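Local structure of hypothetical membrane protein (Corynebacterium glutamicum, 6JS9) at residues Q19-R22 and N23-T27; A139-F142 and S143-S146; A40-G44 and G45-F49. The protein binds heme through its N-terminal domain, the part described here, and probably passes it on within the heme-uptake machinery of the bacterium. One frame throughout, in Å; residues are numbered along the deposited sequence. Where two conformers were deposited one is given.

Contact 1: residues Q19-R22 and N23-T27; sequences QSFR and NYIQT. With HEM (protoporphyrin IX containing Fe), chain C.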
loop_
_atom_site.group_PDB
_atom_site.type_symbol
_atom_site.label_atom_id
_atom_site.label_comp_id
_atom_site.label_asym_id
_atom_site.label_seq_id
_atom_site.Cartn_x
_atom_site.Cartn_y
_atom_site.Cartn_z
ATOM N N GLN A 19 10.200 3.732 3.414
ATOM C CA GLN A 19 11.456 3.982 2.715
ATOM C C GLN A 19 12.536 2.978 3.116
ATOM O O GLN A 19 13.317 2.531 2.268
ATOM C CB GLN A 19 11.946 5.407 2.964
ATOM C CG GLN A 19 13.098 5.783 2.042
ATOM C CD GLN A 19 13.576 7.194 2.255
ATOM O OE1 GLN A 19 13.477 7.732 3.357
ATOM N NE2 GLN A 19 14.091 7.811 1.200
ATOM N N SER A 20 12.602 2.612 4.398
ATOM C CA SER A 20 13.631 1.660 4.817
ATOM C C SER A 20 13.449 0.308 4.144
ATOM O O SER A 20 14.433 -0.396 3.887
ATOM C CB SER A 20 13.627 1.492 6.337
ATOM O OG SER A 20 12.492 0.755 6.762
ATOM N N PHE A 21 12.206 -0.078 3.853
ATOM C CA PHE A 21 11.995 -1.315 3.114
ATOM C C PHE A 21 12.459 -1.181 1.669
ATOM O O PHE A 21 13.128 -2.079 1.140
ATOM C CB PHE A 21 10.530 -1.732 3.170
ATOM C CG PHE A 21 10.279 -3.078 2.573
ATOM C CD1 PHE A 21 10.799 -4.218 3.178
ATOM C CD2 PHE A 21 9.542 -3.214 1.408
ATOM C CE1 PHE A 21 10.573 -5.460 2.639
ATOM C CE2 PHE A 21 9.316 -4.460 0.866
ATOM C CZ PHE A 21 9.836 -5.586 1.480
ATOM N N ARG A 22 12.109 -0.073 1.003
ATOM C CA ARG A 22 12.587 0.134 -0.365
ATOM C C ARG A 22 14.109 0.124 -0.415
ATOM O O ARG A 22 14.700 -0.411 -1.361
ATOM C CB ARG A 22 12.047 1.450 -0.947
ATOM C CG ARG A 22 10.519 1.550 -0.972
ATOM C CD ARG A 22 10.009 2.632 -1.934
ATOM N NE ARG A 22 10.612 3.945 -1.716
ATOM C CZ ARG A 22 10.278 4.768 -0.726
ATOM N NH1 ARG A 22 9.351 4.411 0.151
ATOM N NH2 ARG A 22 10.881 5.938 -0.608
ATOM N N ASN A 23 14.757 0.729 0.591
ATOM C CA ASN A 23 16.212 0.742 0.647
ATOM C C ASN A 23 16.749 -0.654 0.923
ATOM O O ASN A 23 17.719 -1.091 0.293
ATOM C CB ASN A 23 16.694 1.705 1.731
ATOM C CG ASN A 23 16.565 3.168 1.335
ATOM O OD1 ASN A 23 16.420 3.510 0.159
ATOM N ND2 ASN A 23 16.644 4.043 2.326
ATOM N N TYR A 24 16.136 -1.351 1.880
ATOM C CA TYR A 24 16.478 -2.738 2.162
ATOM C C TYR A 24 16.470 -3.573 0.881
ATOM O O TYR A 24 17.431 -4.303 0.599
ATOM C CB TYR A 24 15.501 -3.282 3.210
ATOM C CG TYR A 24 15.451 -4.782 3.299
ATOM C CD1 TYR A 24 16.523 -5.510 3.819
ATOM C CD2 TYR A 24 14.331 -5.475 2.870
ATOM C CE1 TYR A 24 16.469 -6.881 3.895
ATOM C CE2 TYR A 24 14.262 -6.844 2.950
ATOM C CZ TYR A 24 15.340 -7.548 3.459
ATOM O OH TYR A 24 15.279 -8.920 3.524
ATOM N N ILE A 25 15.421 -3.416 0.060
ATOM C CA ILE A 25 15.274 -4.180 -1.181
ATOM C C ILE A 25 16.315 -3.755 -2.212
ATOM O O ILE A 25 16.943 -4.597 -2.866
ATOM C CB ILE A 25 13.846 -4.014 -1.748
ATOM C CG1 ILE A 25 12.810 -4.793 -0.926
ATOM C CG2 ILE A 25 13.789 -4.372 -3.265
ATOM C CD1 ILE A 25 13.117 -6.264 -0.749
ATOM N N GLN A 26 16.504 -2.443 -2.390
ATOM C CA GLN A 26 17.246 -1.953 -3.548
ATOM C C GLN A 26 18.743 -1.820 -3.288
ATOM O O GLN A 26 19.547 -2.115 -4.177
ATOM C CB GLN A 26 16.666 -0.610 -4.016
ATOM C CG GLN A 26 15.252 -0.756 -4.587
ATOM C CD GLN A 26 14.627 0.563 -5.034
ATOM O OE1 GLN A 26 14.564 1.531 -4.268
ATOM N NE2 GLN A 26 14.161 0.600 -6.281
ATOM N N THR A 27 19.143 -1.393 -2.091
ATOM C CA THR A 27 20.555 -1.213 -1.784
ATOM C C THR A 27 21.046 -2.032 -0.595
ATOM O O THR A 27 22.261 -2.091 -0.375
ATOM C CB THR A 27 20.871 0.271 -1.520
ATOM O OG1 THR A 27 20.096 0.738 -0.404
ATOM C CG2 THR A 27 20.567 1.120 -2.741
HETATM C CHA HEM C . 15.159 -6.954 7.293
HETATM C CHB HEM C . 11.208 -8.956 5.295
HETATM C CHC HEM C . 13.727 -12.914 3.999
HETATM C CHD HEM C . 17.551 -11.112 6.394
HETATM C C1A HEM C . 13.864 -7.132 6.841
HETATM C C2A HEM C . 12.782 -6.171 6.924
HETATM C C3A HEM C . 11.687 -6.705 6.374
HETATM C C4A HEM C . 12.039 -8.042 5.914
HETATM C CMA HEM C . 10.305 -6.003 6.266
HETATM C CAA HEM C . 12.915 -4.770 7.536
HETATM C CBA HEM C . 13.693 -3.874 6.572
HETATM C CGA HEM C . 13.706 -2.478 7.126
HETATM O O1A HEM C . 12.727 -1.720 6.870
HETATM O O2A HEM C . 14.697 -2.143 7.831
HETATM C C1B HEM C . 11.544 -10.194 4.787
HETATM C C2B HEM C . 10.611 -11.109 4.143
HETATM C C3B HEM C . 11.299 -12.212 3.777
HETATM C C4B HEM C . 12.692 -12.018 4.176
HETATM C CMB HEM C . 9.102 -10.776 3.952
HETATM C CAB HEM C . 10.839 -13.508 3.046
HETATM C CBB HEM C . 9.587 -13.754 2.634
HETATM C C1C HEM C . 14.994 -12.795 4.547
HETATM C C2C HEM C . 16.082 -13.742 4.414
HETATM C C3C HEM C . 17.143 -13.245 5.076
HETATM C C4C HEM C . 16.760 -11.958 5.637
HETATM C CMC HEM C . 15.939 -15.064 3.634
HETATM C CAC HEM C . 18.559 -13.856 5.256
HETATM C CBC HEM C . 18.921 -15.045 4.780
HETATM C C1D HEM C . 17.259 -9.829 6.831
HETATM C C2D HEM C . 18.164 -8.915 7.522
HETATM C C3D HEM C . 17.499 -7.769 7.771
HETATM C C4D HEM C . 16.156 -7.912 7.250
HETATM C CMD HEM C . 19.638 -9.205 7.897
HETATM C CAD HEM C . 18.031 -6.487 8.459
HETATM C CBD HEM C . 18.633 -5.646 7.327
HETATM C CGD HEM C . 19.184 -4.325 7.814
HETATM O O1D HEM C . 20.007 -3.740 7.070
HETATM O O2D HEM C . 18.825 -3.852 8.928
HETATM N NA HEM C . 13.369 -8.253 6.213
HETATM N NB HEM C . 12.797 -10.791 4.790
HETATM N NC HEM C . 15.454 -11.720 5.278
HETATM N ND HEM C . 16.050 -9.165 6.686
HETATM FE FE HEM C . 14.503 -9.846 5.472
#

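Contact 2: residues A139-F142 and S143-S146; sequences AADF and SQDS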
loop_
_atom_site.group_PDB
_atom_site.type_symbol
_atom_site.label_atom_id
_atom_site.label_comp_id
_atom_site.label_asym_id
_atom_site.label_seq_id
_atom_site.Cartn_x
_atom_site.Cartn_y
_atom_site.Cartn_z
ATOM N N ALA A 139 -10.020 16.090 7.693
ATOM C CA ALA A 139 -11.120 15.146 7.575
ATOM C C ALA A 139 -11.489 14.963 6.111
ATOM O O ALA A 139 -11.612 15.936 5.364
ATOM C CB ALA A 139 -12.340 15.625 8.363
ATOM N N ALA A 140 -11.674 13.714 5.700
ATOM C CA ALA A 140 -12.215 13.455 4.374
ATOM C C ALA A 140 -13.688 13.862 4.319
ATOM O O ALA A 140 -14.470 13.539 5.219
ATOM C CB ALA A 140 -12.046 11.981 4.011
ATOM N N ASP A 141 -14.068 14.566 3.257
ATOM C CA ASP A 141 -15.447 15.025 3.073
ATOM C C ASP A 141 -15.787 14.859 1.595
ATOM O O ASP A 141 -15.389 15.686 0.770
ATOM C CB ASP A 141 -15.597 16.469 3.528
ATOM C CG ASP A 141 -17.037 16.982 3.453
ATOM O OD1 ASP A 141 -17.921 16.331 2.838
ATOM O OD2 ASP A 141 -17.270 18.061 4.035
ATOM N N PHE A 142 -16.518 13.789 1.265
ATOM C CA PHE A 142 -16.840 13.499 -0.128
ATOM C C PHE A 142 -17.830 14.488 -0.730
ATOM O O PHE A 142 -18.038 14.459 -1.948
ATOM C CB PHE A 142 -17.390 12.078 -0.267
ATOM C CG PHE A 142 -16.330 11.009 -0.206
ATOM C CD1 PHE A 142 -15.593 10.678 -1.336
ATOM C CD2 PHE A 142 -16.060 10.342 0.982
ATOM C CE1 PHE A 142 -14.604 9.692 -1.281
ATOM C CE2 PHE A 142 -15.074 9.353 1.042
ATOM C CZ PHE A 142 -14.350 9.033 -0.094
ATOM N N SER A 143 -18.447 15.354 0.074
ATOM C CA SER A 143 -19.264 16.415 -0.509
ATOM C C SER A 143 -18.433 17.607 -0.969
ATOM O O SER A 143 -18.985 18.521 -1.581
ATOM C CB SER A 143 -20.314 16.902 0.481
ATOM O OG SER A 143 -19.722 17.797 1.402
ATOM N N GLN A 144 -17.137 17.638 -0.684
ATOM C CA GLN A 144 -16.304 18.724 -1.167
ATOM C C GLN A 144 -15.630 18.318 -2.474
ATOM O O GLN A 144 -15.730 17.176 -2.929
ATOM C CB GLN A 144 -15.272 19.139 -0.111
ATOM C CG GLN A 144 -15.882 19.668 1.196
ATOM C CD GLN A 144 -16.586 21.024 1.055
ATOM O OE1 GLN A 144 -17.483 21.201 0.228
ATOM N NE2 GLN A 144 -16.182 21.981 1.884
ATOM N N ASP A 145 -14.954 19.282 -3.090
ATOM C CA ASP A 145 -14.376 19.064 -4.407
ATOM C C ASP A 145 -13.062 18.293 -4.357
ATOM O O ASP A 145 -12.585 17.843 -5.407
ATOM C CB ASP A 145 -14.185 20.411 -5.116
ATOM C CG ASP A 145 -15.504 21.164 -5.305
ATOM O OD1 ASP A 145 -16.560 20.495 -5.414
ATOM O OD2 ASP A 145 -15.488 22.417 -5.344
ATOM N N SER A 146 -12.477 18.103 -3.176
ATOM C CA SER A 146 -11.213 17.391 -3.092
ATOM C C SER A 146 -11.059 16.747 -1.722
ATOM O O SER A 146 -11.718 17.125 -0.751
ATOM C CB SER A 146 -10.031 18.321 -3.370
ATOM O OG SER A 146 -10.075 19.421 -2.490
HETATM O O HOH W 1 -12.312 16.807 2.122
#

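Contact 3: residues A40-G44 and G45-F49; sequences ASDNG and GNFAF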
loop_
_atom_site.group_PDB
_atom_site.type_symbol
_atom_site.label_atom_id
_atom_site.label_comp_id
_atom_site.label_asym_id
_atom_site.label_seq_id
_atom_site.Cartn_x
_atom_site.Cartn_y
_atom_site.Cartn_z
ATOM N N ALA A 40 0.640 2.318 -11.797
ATOM C CA ALA A 40 1.388 2.974 -10.732
ATOM C C ALA A 40 2.647 3.642 -11.285
ATOM O O ALA A 40 3.272 3.155 -12.231
ATOM C CB ALA A 40 1.767 1.968 -9.647
ATOM N N SER A 41 3.011 4.779 -10.689
ATOM C CA SER A 41 4.174 5.562 -11.088
ATOM C C SER A 41 5.112 5.714 -9.900
ATOM O O SER A 41 4.694 5.623 -8.741
ATOM C CB SER A 41 3.786 6.958 -11.603
ATOM O OG SER A 41 2.719 6.909 -12.537
ATOM N N ASP A 42 6.388 5.975 -10.201
ATOM C CA ASP A 42 7.406 5.980 -9.154
ATOM C C ASP A 42 7.295 7.212 -8.262
ATOM O O ASP A 42 7.350 7.100 -7.032
ATOM C CB ASP A 42 8.794 5.890 -9.775
ATOM C CG ASP A 42 9.869 5.675 -8.739
ATOM O OD1 ASP A 42 10.565 6.660 -8.392
ATOM O OD2 ASP A 42 9.992 4.527 -8.261
ATOM N N ASN A 43 7.149 8.394 -8.864
ATOM C CA ASN A 43 6.962 9.653 -8.130
ATOM C C ASN A 43 7.983 9.797 -6.996
ATOM O O ASN A 43 7.661 10.216 -5.880
ATOM C CB ASN A 43 5.522 9.775 -7.616
ATOM C CG ASN A 43 5.222 11.144 -7.023
ATOM O OD1 ASN A 43 4.853 11.259 -5.850
ATOM N ND2 ASN A 43 5.384 12.188 -7.827
ATOM N N GLY A 44 9.232 9.437 -7.298
ATOM C CA GLY A 44 10.354 9.618 -6.400
ATOM C C GLY A 44 10.502 8.578 -5.313
ATOM O O GLY A 44 11.256 8.810 -4.363
ATOM N N GLY A 45 9.822 7.431 -5.427
ATOM C CA GLY A 45 9.739 6.459 -4.353
ATOM C C GLY A 45 8.454 6.550 -3.559
ATOM O O GLY A 45 8.136 5.627 -2.795
ATOM N N ASN A 46 7.712 7.639 -3.725
ATOM C CA ASN A 46 6.392 7.792 -3.136
ATOM C C ASN A 46 5.349 7.399 -4.181
ATOM O O ASN A 46 4.655 8.233 -4.785
ATOM C CB ASN A 46 6.216 9.221 -2.644
ATOM C CG ASN A 46 7.369 9.667 -1.765
ATOM O OD1 ASN A 46 7.687 9.024 -0.762
ATOM N ND2 ASN A 46 8.029 10.751 -2.161
ATOM N N PHE A 47 5.275 6.085 -4.384
ATOM C CA PHE A 47 4.516 5.485 -5.476
ATOM C C PHE A 47 3.129 6.097 -5.624
ATOM O O PHE A 47 2.376 6.207 -4.654
ATOM C CB PHE A 47 4.402 3.983 -5.240
ATOM C CG PHE A 47 5.734 3.300 -5.087
ATOM C CD1 PHE A 47 6.879 3.846 -5.657
ATOM C CD2 PHE A 47 5.837 2.113 -4.394
ATOM C CE1 PHE A 47 8.111 3.228 -5.523
ATOM C CE2 PHE A 47 7.071 1.483 -4.260
ATOM C CZ PHE A 47 8.204 2.046 -4.832
ATOM N N ALA A 48 2.797 6.485 -6.856
ATOM C CA ALA A 48 1.566 7.205 -7.170
ATOM C C ALA A 48 0.546 6.256 -7.799
ATOM O O ALA A 48 0.814 5.658 -8.849
ATOM C CB ALA A 48 1.858 8.374 -8.108
ATOM N N PHE A 49 -0.617 6.129 -7.163
ATOM C CA PHE A 49 -1.718 5.294 -7.634
ATOM C C PHE A 49 -2.921 6.169 -7.984
ATOM O O PHE A 49 -3.373 6.968 -7.156
ATOM C CB PHE A 49 -2.113 4.270 -6.567
ATOM C CG PHE A 49 -0.942 3.462 -6.036
ATOM C CD1 PHE A 49 -0.539 2.286 -6.674
ATOM C CD2 PHE A 49 -0.248 3.881 -4.915
ATOM C CE1 PHE A 49 0.543 1.532 -6.190
ATOM C CE2 PHE A 49 0.843 3.124 -4.424
ATOM C CZ PHE A 49 1.231 1.954 -5.068
#

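Contact 1: residues Q19-R22 and N23-T27
Both Phe21 and Tyr24 set CG anti to their own backbone N, at chi1 -173° and 162°, and this carries the two rings off the same flank of helix 19-26 toward the heme. They meet obliquely, with planes 35° apart and Phe21 CD1 3.8 Å from Tyr24 CD2. One turn on from Phe21, Ile25 lays CG1 over a face of the Phe21 ring, a CH-pi contact of 4.1 Å from CG1 to the ring centroid. Phe21 CD1 also lies 3.6 Å from the heme methyl CMA, so a flat, wholly apolar side chain sits between helix and porphyrin; Phe74 and Phe163 meet the same ring edge-to-face.

Helix 19-26 supplies the axial ligand of this heme-binding domain. Tyr24 OH binds the iron at 2.3 Å, and the ring leans over the porphyrin with CE1 3.6 Å from the pyrrole nitrogen ND. The phenol suits the place because its length spans the gap from helix to metal and its oxygen, probably as tyrosinate, would be a good donor to ferric iron. His77 hydrogen-bonds the same oxygen from the second shell and would probably tune its donor strength. One turn earlier, Ser20 OG gives a very short hydrogen bond of 2.5 Å to propionate oxygen O1A, while Arg18 also bonds the hydroxyl.

Successive i to i+4 backbone bonds keep these groups in step; Tyr24 N reaches Ser20 O at 2.8 Å, joining the iron ligand directly to the residue that holds the propionate. On the flank turned from the porphyrin, Arg22 makes a salt bridge with Asp174. At the C-terminal end, Asn23 O accepts from both Thr27 N and Thr27 OG1, the latter at 3.1 Å, with the short hydroxyl side chain folding back on the last turn.

Contact 2: residues A139-F142 and S143-S146
A type I beta turn from Asp141 to Gln144 reverses the chain in the loop between strands 129-136 and 146-155, and its first side chain bends back over it. Asp141 OD1 accepts two hydrogen bonds from Ser143, one from OG at 2.7 Å and one from the backbone N at 3.0 Å. Both donors come from the same face of the carboxylate, each about 35° out of its plane, and the hydroxyl lies on the syn side. With CG anti to its backbone N (chi1 -176°), Asp141 brings the carboxylate alongside the turn.

The acceptance of the i+2 backbone N by the aspartate oxygen makes this an Asx turn nested within the beta turn, whose own closing bond runs from Gln144 N to Asp141 O at 3.0 Å. That donor sits well above the carbonyl plane, 50° out of it. Aspartate is short enough to fold onto its own turn, and serine offers a hydroxyl beside its N-H for the same oxygen. In one of its two conformers Gln144 crosses the carboxylate, CG 3.5 Å from Asp141 OD2, a contact that is therefore doubtful.

Phe142 turns its ring the other way, into the protein and against Ile147, while its carbonyl accepts from Arg6. Between the two arms of the loop a water gives a hydrogen bond to Ser146 O at 3.0 Å and makes weaker bonds with Ala139 O and Asp141 N.

Contact 3: residues A40-G44 and G45-F49
Asp42 O lies at the edge of the Phe47 ring, in its plane, while Gly45 O sits over one face, 3.5 Å above the plane and toward the rim. Asp42 OD2 also comes close, 3.6 Å from Phe47 CE1, with carboxylate and ring planes 53° apart. The Phe49 ring is met obliquely by the Ala40 methyl, CB to CE1 3.7 Å; a side chain this small fits beside the ring.

Ser41 and Ala48 form an antiparallel hydrogen-bonded pair where strand 48-58 begins: Ser41 N donates to Ala48 O at 3.0 Å, and Ala48 N to Ser41 O at 2.8 Å. Beyond this pair the chain turns back through Asp42 to Gly45, with Gly45 N donating to Asp42 O at 3.0 Å and weakly to Asp42 OD1. Gly44 and Gly45 both have positive phi, and at Gly45 (phi 99°) a side chain would strike the preceding carbonyl oxygen.

Paired backbone bonds therefore hold the base of the hairpin-like loop, Asp42 and the positive-phi glycines shape the tight turn at its tip, and the phenylalanines tie it to the apolar residues Val72 and Phe68 of strand 63-79.

Overall arrangement
Along the chain the order is contact 1, contact 3, contact 2, all within the HtaA domain, built mainly of antiparallel strands. Contact 1 covers helix 19-26 and the residue after it, beside the heme. Contact 3, in the loop leading into strand 48-58, has its centre about 15 Å from that of contact 1 and touches it: Arg22 CD packs 3.5 Å from Phe47 CZ. Contact 2 belongs to the loop between strands 129-136 and 146-155, across the chain's centre from contact 1, with centres about 34 Å apart; contact 3 is about 23 Å from it, centre to centre. The heme lies toward one end of the elongated domain, far from the 141-144 turn.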